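Local coordinates for protein KLLA0E02245p (Kluyveromyces lactis, PDB 4GPS) that removes NAD caps, and also methylguanosine caps, from the 5' ends of RNAs and degrades RNA in the 5'-3' direction with a divalent metal cation, at residues 76-81 / 345-350; 352-357 / 369-374. All blocks are in the same frame, centred on the assembly; numbering follows the deposited sequence.

Interaction 1 of 2, residues 76-81 / 345-350; sequences VDKTPK and KIQDIY
The phenol oxygen of Tyr-350 meets two groups at once: Tyr-350 OH lies 2.9 Å from Val-76 O, which sits at the edge of the ring in its plane, and the side-chain amide of Asn-371 approaches the same hydroxyl. Val-76 CG1 presses in as well, 3.1 Å from Tyr-350 OH, the valine crossing the tyrosine at about a right angle. Over the ring, Thr-79 takes one face. Its CA stands 3.6 Å from the ring centroid and only 7° off the normal, a CH-pi contact, while Thr-79 CB reaches Tyr-350 CG at 3.4 Å. Pro-80 CD meets Tyr-350 CE1 obliquely at 3.6 Å. In this PD-(D/E)XK nuclease of the DXO/Dom3Z family, the loop between strands 60-63 and 86-95 thus lies across the first turn of helix 346-353, with helix 305-319 close by. Thr-79 ties in that third element: with OG1 trans to the backbone nitrogen (chi1 176°), the hydroxyl bonds to Trp-315 NE1 and donates to a lone pair of Pro-80 O. Bent at chi2, Gln-347 brings its terminal amide up beside Asp-77 O and Thr-79 N. Ile-346 CG2 approaches Thr-79 CG2 at 4.3 Å.

Interaction 2 of 2, residues 352-357 / 369-374; sequences KINNSS and NPNVAN
Ile-353 and Pro-370 run past each other in opposite directions, the isoleucine laying its CG1-CD1 arm against the outer corner of the proline ring. The setting is a meeting of helix ends: the C-terminal end of helix 346-353 packs against the N-terminal end of helix 370-393, with Asn-369 as the N-cap and Pro-370 opening the first turn. Contact is tight, Ile-353 CD1 lying 3.2 Å from Pro-370 CG and Ile-353 CG1 3.4 Å from the same carbon. The isoleucine arm gets there with CG1 lodged between the backbone nitrogen and carbonyl carbon (chi1 64°) and then runs out fully extended. Trp-315 of helix 305-319 touches both residues, and Leu-311 and Leu-312 also pack on Ile-353, so the pair belongs to a three-helix apolar cluster.

Beside this greasy half is an amide half. Asn-354, the first residue to leave helical geometry, points its side chain at the N-terminus of helix 370-393. Its amide plane is turned 58° from that of Asn-369 and 71° from that of Asn-371, so the Asn-354 amide is steeply inclined to both of its neighbours rather than stacked on either. The end-for-end orientation of the Asn-354 and Asn-371 amides is uncertain, whereas that of Asn-369 is defined by its bonds. Asn-369 ND2 donates to Val-72 O and Tyr-74 O, fixing the rotation of the group and leaving the oxygen to face the helix start. Farther along the backbone, Ala-373 N bonds to Asn-369 O at 3.0 Å. The cap itself is made by Asn-371 N, which donates to Asn-369 OD1 at 2.8 Å, in the carbonyl plane and on a lone pair of that oxygen.

In the fold
Interactions 1 and 2 share helix 346-353, the first using its opening turn and the second its end, and their centres lie about 9 Å apart. They touch directly: Asn-371 of interaction 2 puts its side-chain amide beside Tyr-350 and Pro-80 of interaction 1, so loop 76-81 bridges helices 346-353 and 370-393. Trp-315 reaches both contacts from helix 305-319. The catalytic region is near but separate: the side chain of Ile-346 is about 8 Å from that of Gln-317, a substrate-binding residue by similarity, and about 9 Å from that of the metal ligand Glu-293, whereas Ile-353 is about 11 Å from Gln-317, again between side chains.

Interaction 1 of 2, residues 76-81 / 345-350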
loop_
_atom_site.group_PDB
_atom_site.type_symbol
_atom_site.label_atom_id
_atom_site.label_comp_id
_atom_site.label_asym_id
_atom_site.label_seq_id
_atom_site.Cartn_x
_atom_site.Cartn_y
_atom_site.Cartn_z
ATOM N N VAL A 76 2.660 -3.092 -21.768
ATOM C CA VAL A 76 1.644 -2.133 -22.236
ATOM C C VAL A 76 2.155 -0.810 -21.664
ATOM O O VAL A 76 2.582 -0.747 -20.501
ATOM C CB VAL A 76 0.194 -2.451 -21.718
ATOM C CG1 VAL A 76 0.099 -2.278 -20.212
ATOM C CG2 VAL A 76 -0.819 -1.549 -22.403
ATOM N N ASP A 77 2.139 0.227 -22.495
ATOM C CA ASP A 77 2.646 1.547 -22.128
ATOM C C ASP A 77 1.979 2.264 -20.976
ATOM O O ASP A 77 2.669 2.830 -20.128
ATOM C CB ASP A 77 2.641 2.486 -23.348
ATOM C CG ASP A 77 3.467 1.941 -24.497
ATOM O OD1 ASP A 77 4.455 1.200 -24.231
ATOM O OD2 ASP A 77 3.142 2.263 -25.660
ATOM N N LYS A 78 0.647 2.283 -20.967
ATOM C CA LYS A 78 -0.086 2.958 -19.909
ATOM C C LYS A 78 -0.274 1.995 -18.730
ATOM O O LYS A 78 -0.591 0.811 -18.903
ATOM C CB LYS A 78 -1.460 3.437 -20.411
ATOM C CG LYS A 78 -2.172 4.426 -19.457
ATOM C CD LYS A 78 -3.473 4.983 -20.038
ATOM C CE LYS A 78 -4.532 3.873 -20.150
ATOM N NZ LYS A 78 -5.845 4.316 -20.759
ATOM N N THR A 79 -0.084 2.516 -17.526
ATOM C CA THR A 79 -0.249 1.712 -16.335
ATOM C C THR A 79 -1.732 1.321 -16.144
ATOM O O THR A 79 -2.621 2.116 -16.396
ATOM C CB THR A 79 0.242 2.497 -15.104
ATOM O OG1 THR A 79 -0.007 1.734 -13.917
ATOM C CG2 THR A 79 -0.467 3.856 -15.013
ATOM N N PRO A 80 -2.002 0.072 -15.739
ATOM C CA PRO A 80 -3.389 -0.330 -15.530
ATOM C C PRO A 80 -3.831 0.238 -14.179
ATOM O O PRO A 80 -3.004 0.722 -13.403
ATOM C CB PRO A 80 -3.300 -1.863 -15.527
ATOM C CG PRO A 80 -1.961 -2.100 -14.940
ATOM C CD PRO A 80 -1.114 -1.099 -15.697
ATOM N N LYS A 81 -5.126 0.235 -13.904
ATOM C CA LYS A 81 -5.583 0.718 -12.599
ATOM C C LYS A 81 -6.054 -0.507 -11.806
ATOM O O LYS A 81 -6.684 -1.393 -12.369
ATOM C CB LYS A 81 -6.713 1.744 -12.756
ATOM C CG LYS A 81 -6.215 3.184 -12.864
ATOM C CD LYS A 81 -7.403 4.162 -12.885
ATOM C CE LYS A 81 -7.034 5.553 -13.456
ATOM N NZ LYS A 81 -6.141 6.361 -12.551
ATOM N N LYS A 345 5.573 9.913 -10.666
ATOM C CA LYS A 345 4.128 9.795 -10.732
ATOM C C LYS A 345 3.914 8.286 -10.893
ATOM O O LYS A 345 4.902 7.532 -11.058
ATOM C CB LYS A 345 3.583 10.587 -11.908
ATOM C CG LYS A 345 3.561 12.032 -11.547
ATOM C CD LYS A 345 3.090 12.918 -12.643
ATOM C CE LYS A 345 3.071 14.330 -12.097
ATOM N NZ LYS A 345 2.162 14.401 -10.912
ATOM N N ILE A 346 2.663 7.836 -10.817
ATOM C CA ILE A 346 2.380 6.406 -10.928
ATOM C C ILE A 346 2.871 5.847 -12.272
ATOM O O ILE A 346 3.467 4.764 -12.322
ATOM C CB ILE A 346 0.865 6.119 -10.765
ATOM C CG1 ILE A 346 0.625 4.617 -10.709
ATOM C CG2 ILE A 346 0.088 6.731 -11.925
ATOM C CD1 ILE A 346 1.347 3.979 -9.586
ATOM N N GLN A 347 2.634 6.583 -13.355
ATOM C CA GLN A 347 3.081 6.161 -14.684
ATOM C C GLN A 347 4.614 5.997 -14.699
ATOM O O GLN A 347 5.143 5.099 -15.362
ATOM C CB GLN A 347 2.647 7.197 -15.738
ATOM C CG GLN A 347 3.205 6.943 -17.131
ATOM C CD GLN A 347 2.755 5.602 -17.720
ATOM O OE1 GLN A 347 3.520 4.950 -18.463
ATOM N NE2 GLN A 347 1.511 5.181 -17.400
ATOM N N ASP A 348 5.321 6.857 -13.961
ATOM C CA ASP A 348 6.779 6.776 -13.890
ATOM C C ASP A 348 7.230 5.493 -13.173
ATOM O O ASP A 348 8.089 4.761 -13.705
ATOM C CB ASP A 348 7.382 8.007 -13.191
ATOM C CG ASP A 348 7.008 9.328 -13.884
ATOM O OD1 ASP A 348 7.210 9.449 -15.112
ATOM O OD2 ASP A 348 6.512 10.254 -13.200
ATOM N N ILE A 349 6.688 5.196 -11.984
ATOM C CA ILE A 349 7.115 3.954 -11.315
ATOM C C ILE A 349 6.748 2.800 -12.226
ATOM O O ILE A 349 7.511 1.871 -12.359
ATOM C CB ILE A 349 6.418 3.667 -9.980
ATOM C CG1 ILE A 349 6.728 4.755 -8.989
ATOM C CG2 ILE A 349 6.976 2.366 -9.389
ATOM C CD1 ILE A 349 8.216 4.775 -8.623
ATOM N N TYR A 350 5.584 2.884 -12.864
ATOM C CA TYR A 350 5.121 1.827 -13.777
ATOM C C TYR A 350 6.101 1.545 -14.912
ATOM O O TYR A 350 6.464 0.401 -15.177
ATOM C CB TYR A 350 3.784 2.203 -14.417
ATOM C CG TYR A 350 3.308 1.135 -15.349
ATOM C CD1 TYR A 350 2.840 -0.077 -14.854
ATOM C CD2 TYR A 350 3.407 1.289 -16.735
ATOM C CE1 TYR A 350 2.483 -1.129 -15.711
ATOM C CE2 TYR A 350 3.052 0.238 -17.607
ATOM C CZ TYR A 350 2.586 -0.972 -17.078
ATOM O OH TYR A 350 2.196 -2.009 -17.907
#

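Interaction 2 of 2, residues 352-357 / 369-374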
loop_
_atom_site.group_PDB
_atom_site.type_symbol
_atom_site.label_atom_id
_atom_site.label_comp_id
_atom_site.label_asym_id
_atom_site.label_seq_id
_atom_site.Cartn_x
_atom_site.Cartn_y
_atom_site.Cartn_z
ATOM N N LYS A 352 9.239 2.305 -15.069
ATOM C CA LYS A 352 10.505 1.758 -14.583
ATOM C C LYS A 352 10.403 0.219 -14.432
ATOM O O LYS A 352 11.367 -0.492 -14.713
ATOM C CB LYS A 352 10.890 2.429 -13.242
ATOM C CG LYS A 352 12.341 2.219 -12.770
ATOM C CD LYS A 352 12.674 3.198 -11.638
ATOM C CE LYS A 352 14.137 3.115 -11.195
ATOM N NZ LYS A 352 15.131 3.377 -12.309
ATOM N N ILE A 353 9.239 -0.300 -14.029
ATOM C CA ILE A 353 9.099 -1.754 -13.863
ATOM C C ILE A 353 8.451 -2.522 -15.015
ATOM O O ILE A 353 8.375 -3.750 -14.956
ATOM C CB ILE A 353 8.350 -2.140 -12.532
ATOM C CG1 ILE A 353 6.916 -1.628 -12.546
ATOM C CG2 ILE A 353 9.072 -1.533 -11.317
ATOM C CD1 ILE A 353 6.184 -1.972 -11.273
ATOM N N ASN A 354 7.993 -1.824 -16.060
ATOM C CA ASN A 354 7.374 -2.510 -17.218
ATOM C C ASN A 354 7.776 -1.870 -18.553
ATOM O O ASN A 354 7.277 -0.800 -18.914
ATOM C CB ASN A 354 5.843 -2.519 -17.082
ATOM C CG ASN A 354 5.159 -3.367 -18.150
ATOM O OD1 ASN A 354 5.147 -4.603 -18.087
ATOM N ND2 ASN A 354 4.579 -2.703 -19.133
ATOM N N ASN A 355 8.718 -2.506 -19.248
ATOM C CA ASN A 355 9.207 -2.049 -20.551
ATOM C C ASN A 355 9.513 -3.306 -21.311
ATOM O O ASN A 355 9.638 -4.382 -20.720
ATOM C CB ASN A 355 10.551 -1.265 -20.538
ATOM C CG ASN A 355 11.088 -0.992 -19.153
ATOM O OD1 ASN A 355 10.508 -0.224 -18.379
ATOM N ND2 ASN A 355 12.228 -1.599 -18.840
ATOM N N SER A 356 9.691 -3.139 -22.618
ATOM C CA SER A 356 10.028 -4.248 -23.505
ATOM C C SER A 356 11.494 -4.635 -23.272
ATOM O O SER A 356 11.976 -5.661 -23.749
ATOM C CB SER A 356 9.762 -3.853 -24.981
ATOM O OG SER A 356 9.866 -2.452 -25.206
ATOM N N SER A 357 12.183 -3.810 -22.493
ATOM C CA SER A 357 13.584 -4.033 -22.159
ATOM C C SER A 357 13.824 -4.715 -20.795
ATOM O O SER A 357 14.683 -5.586 -20.675
ATOM C CB SER A 357 14.321 -2.702 -22.203
ATOM O OG SER A 357 15.409 -2.703 -21.302
ATOM N N ASN A 369 5.879 -8.530 -12.820
ATOM C CA ASN A 369 5.125 -7.748 -13.778
ATOM C C ASN A 369 3.870 -7.151 -13.107
ATOM O O ASN A 369 3.013 -7.896 -12.622
ATOM C CB ASN A 369 4.725 -8.653 -14.957
ATOM C CG ASN A 369 4.224 -7.868 -16.155
ATOM O OD1 ASN A 369 3.373 -6.978 -16.038
ATOM N ND2 ASN A 369 4.741 -8.208 -17.323
ATOM N N PRO A 370 3.738 -5.809 -13.097
ATOM C CA PRO A 370 2.562 -5.183 -12.482
ATOM C C PRO A 370 1.254 -5.696 -13.099
ATOM O O PRO A 370 0.206 -5.664 -12.449
ATOM C CB PRO A 370 2.741 -3.698 -12.766
ATOM C CG PRO A 370 4.165 -3.565 -13.179
ATOM C CD PRO A 370 4.544 -4.828 -13.833
ATOM N N ASN A 371 1.306 -6.159 -14.351
ATOM C CA ASN A 371 0.093 -6.638 -15.004
ATOM C C ASN A 371 -0.323 -7.989 -14.471
ATOM O O ASN A 371 -1.514 -8.264 -14.311
ATOM C CB ASN A 371 0.272 -6.668 -16.509
ATOM C CG ASN A 371 0.452 -5.283 -17.083
ATOM O OD1 ASN A 371 1.573 -4.890 -17.459
ATOM N ND2 ASN A 371 -0.643 -4.522 -17.143
ATOM N N VAL A 372 0.656 -8.830 -14.168
ATOM C CA VAL A 372 0.354 -10.123 -13.577
ATOM C C VAL A 372 -0.146 -9.856 -12.139
ATOM O O VAL A 372 -1.090 -10.486 -11.693
ATOM C CB VAL A 372 1.616 -11.007 -13.587
ATOM C CG1 VAL A 372 1.403 -12.268 -12.768
ATOM C CG2 VAL A 372 1.946 -11.347 -15.039
ATOM N N ALA A 373 0.469 -8.912 -11.420
ATOM C CA ALA A 373 -0.002 -8.594 -10.056
ATOM C C ALA A 373 -1.495 -8.198 -10.151
ATOM O O ALA A 373 -2.325 -8.637 -9.351
ATOM C CB ALA A 373 0.818 -7.442 -9.444
ATOM N N ASN A 374 -1.830 -7.381 -11.150
ATOM C CA ASN A 374 -3.207 -6.972 -11.368
ATOM C C ASN A 374 -4.110 -8.196 -11.637
ATOM O O ASN A 374 -5.205 -8.287 -11.104
ATOM C CB ASN A 374 -3.258 -5.995 -12.534
ATOM C CG ASN A 374 -4.626 -5.453 -12.755
ATOM O OD1 ASN A 374 -5.294 -5.077 -11.815
ATOM N ND2 ASN A 374 -5.063 -5.414 -14.003
#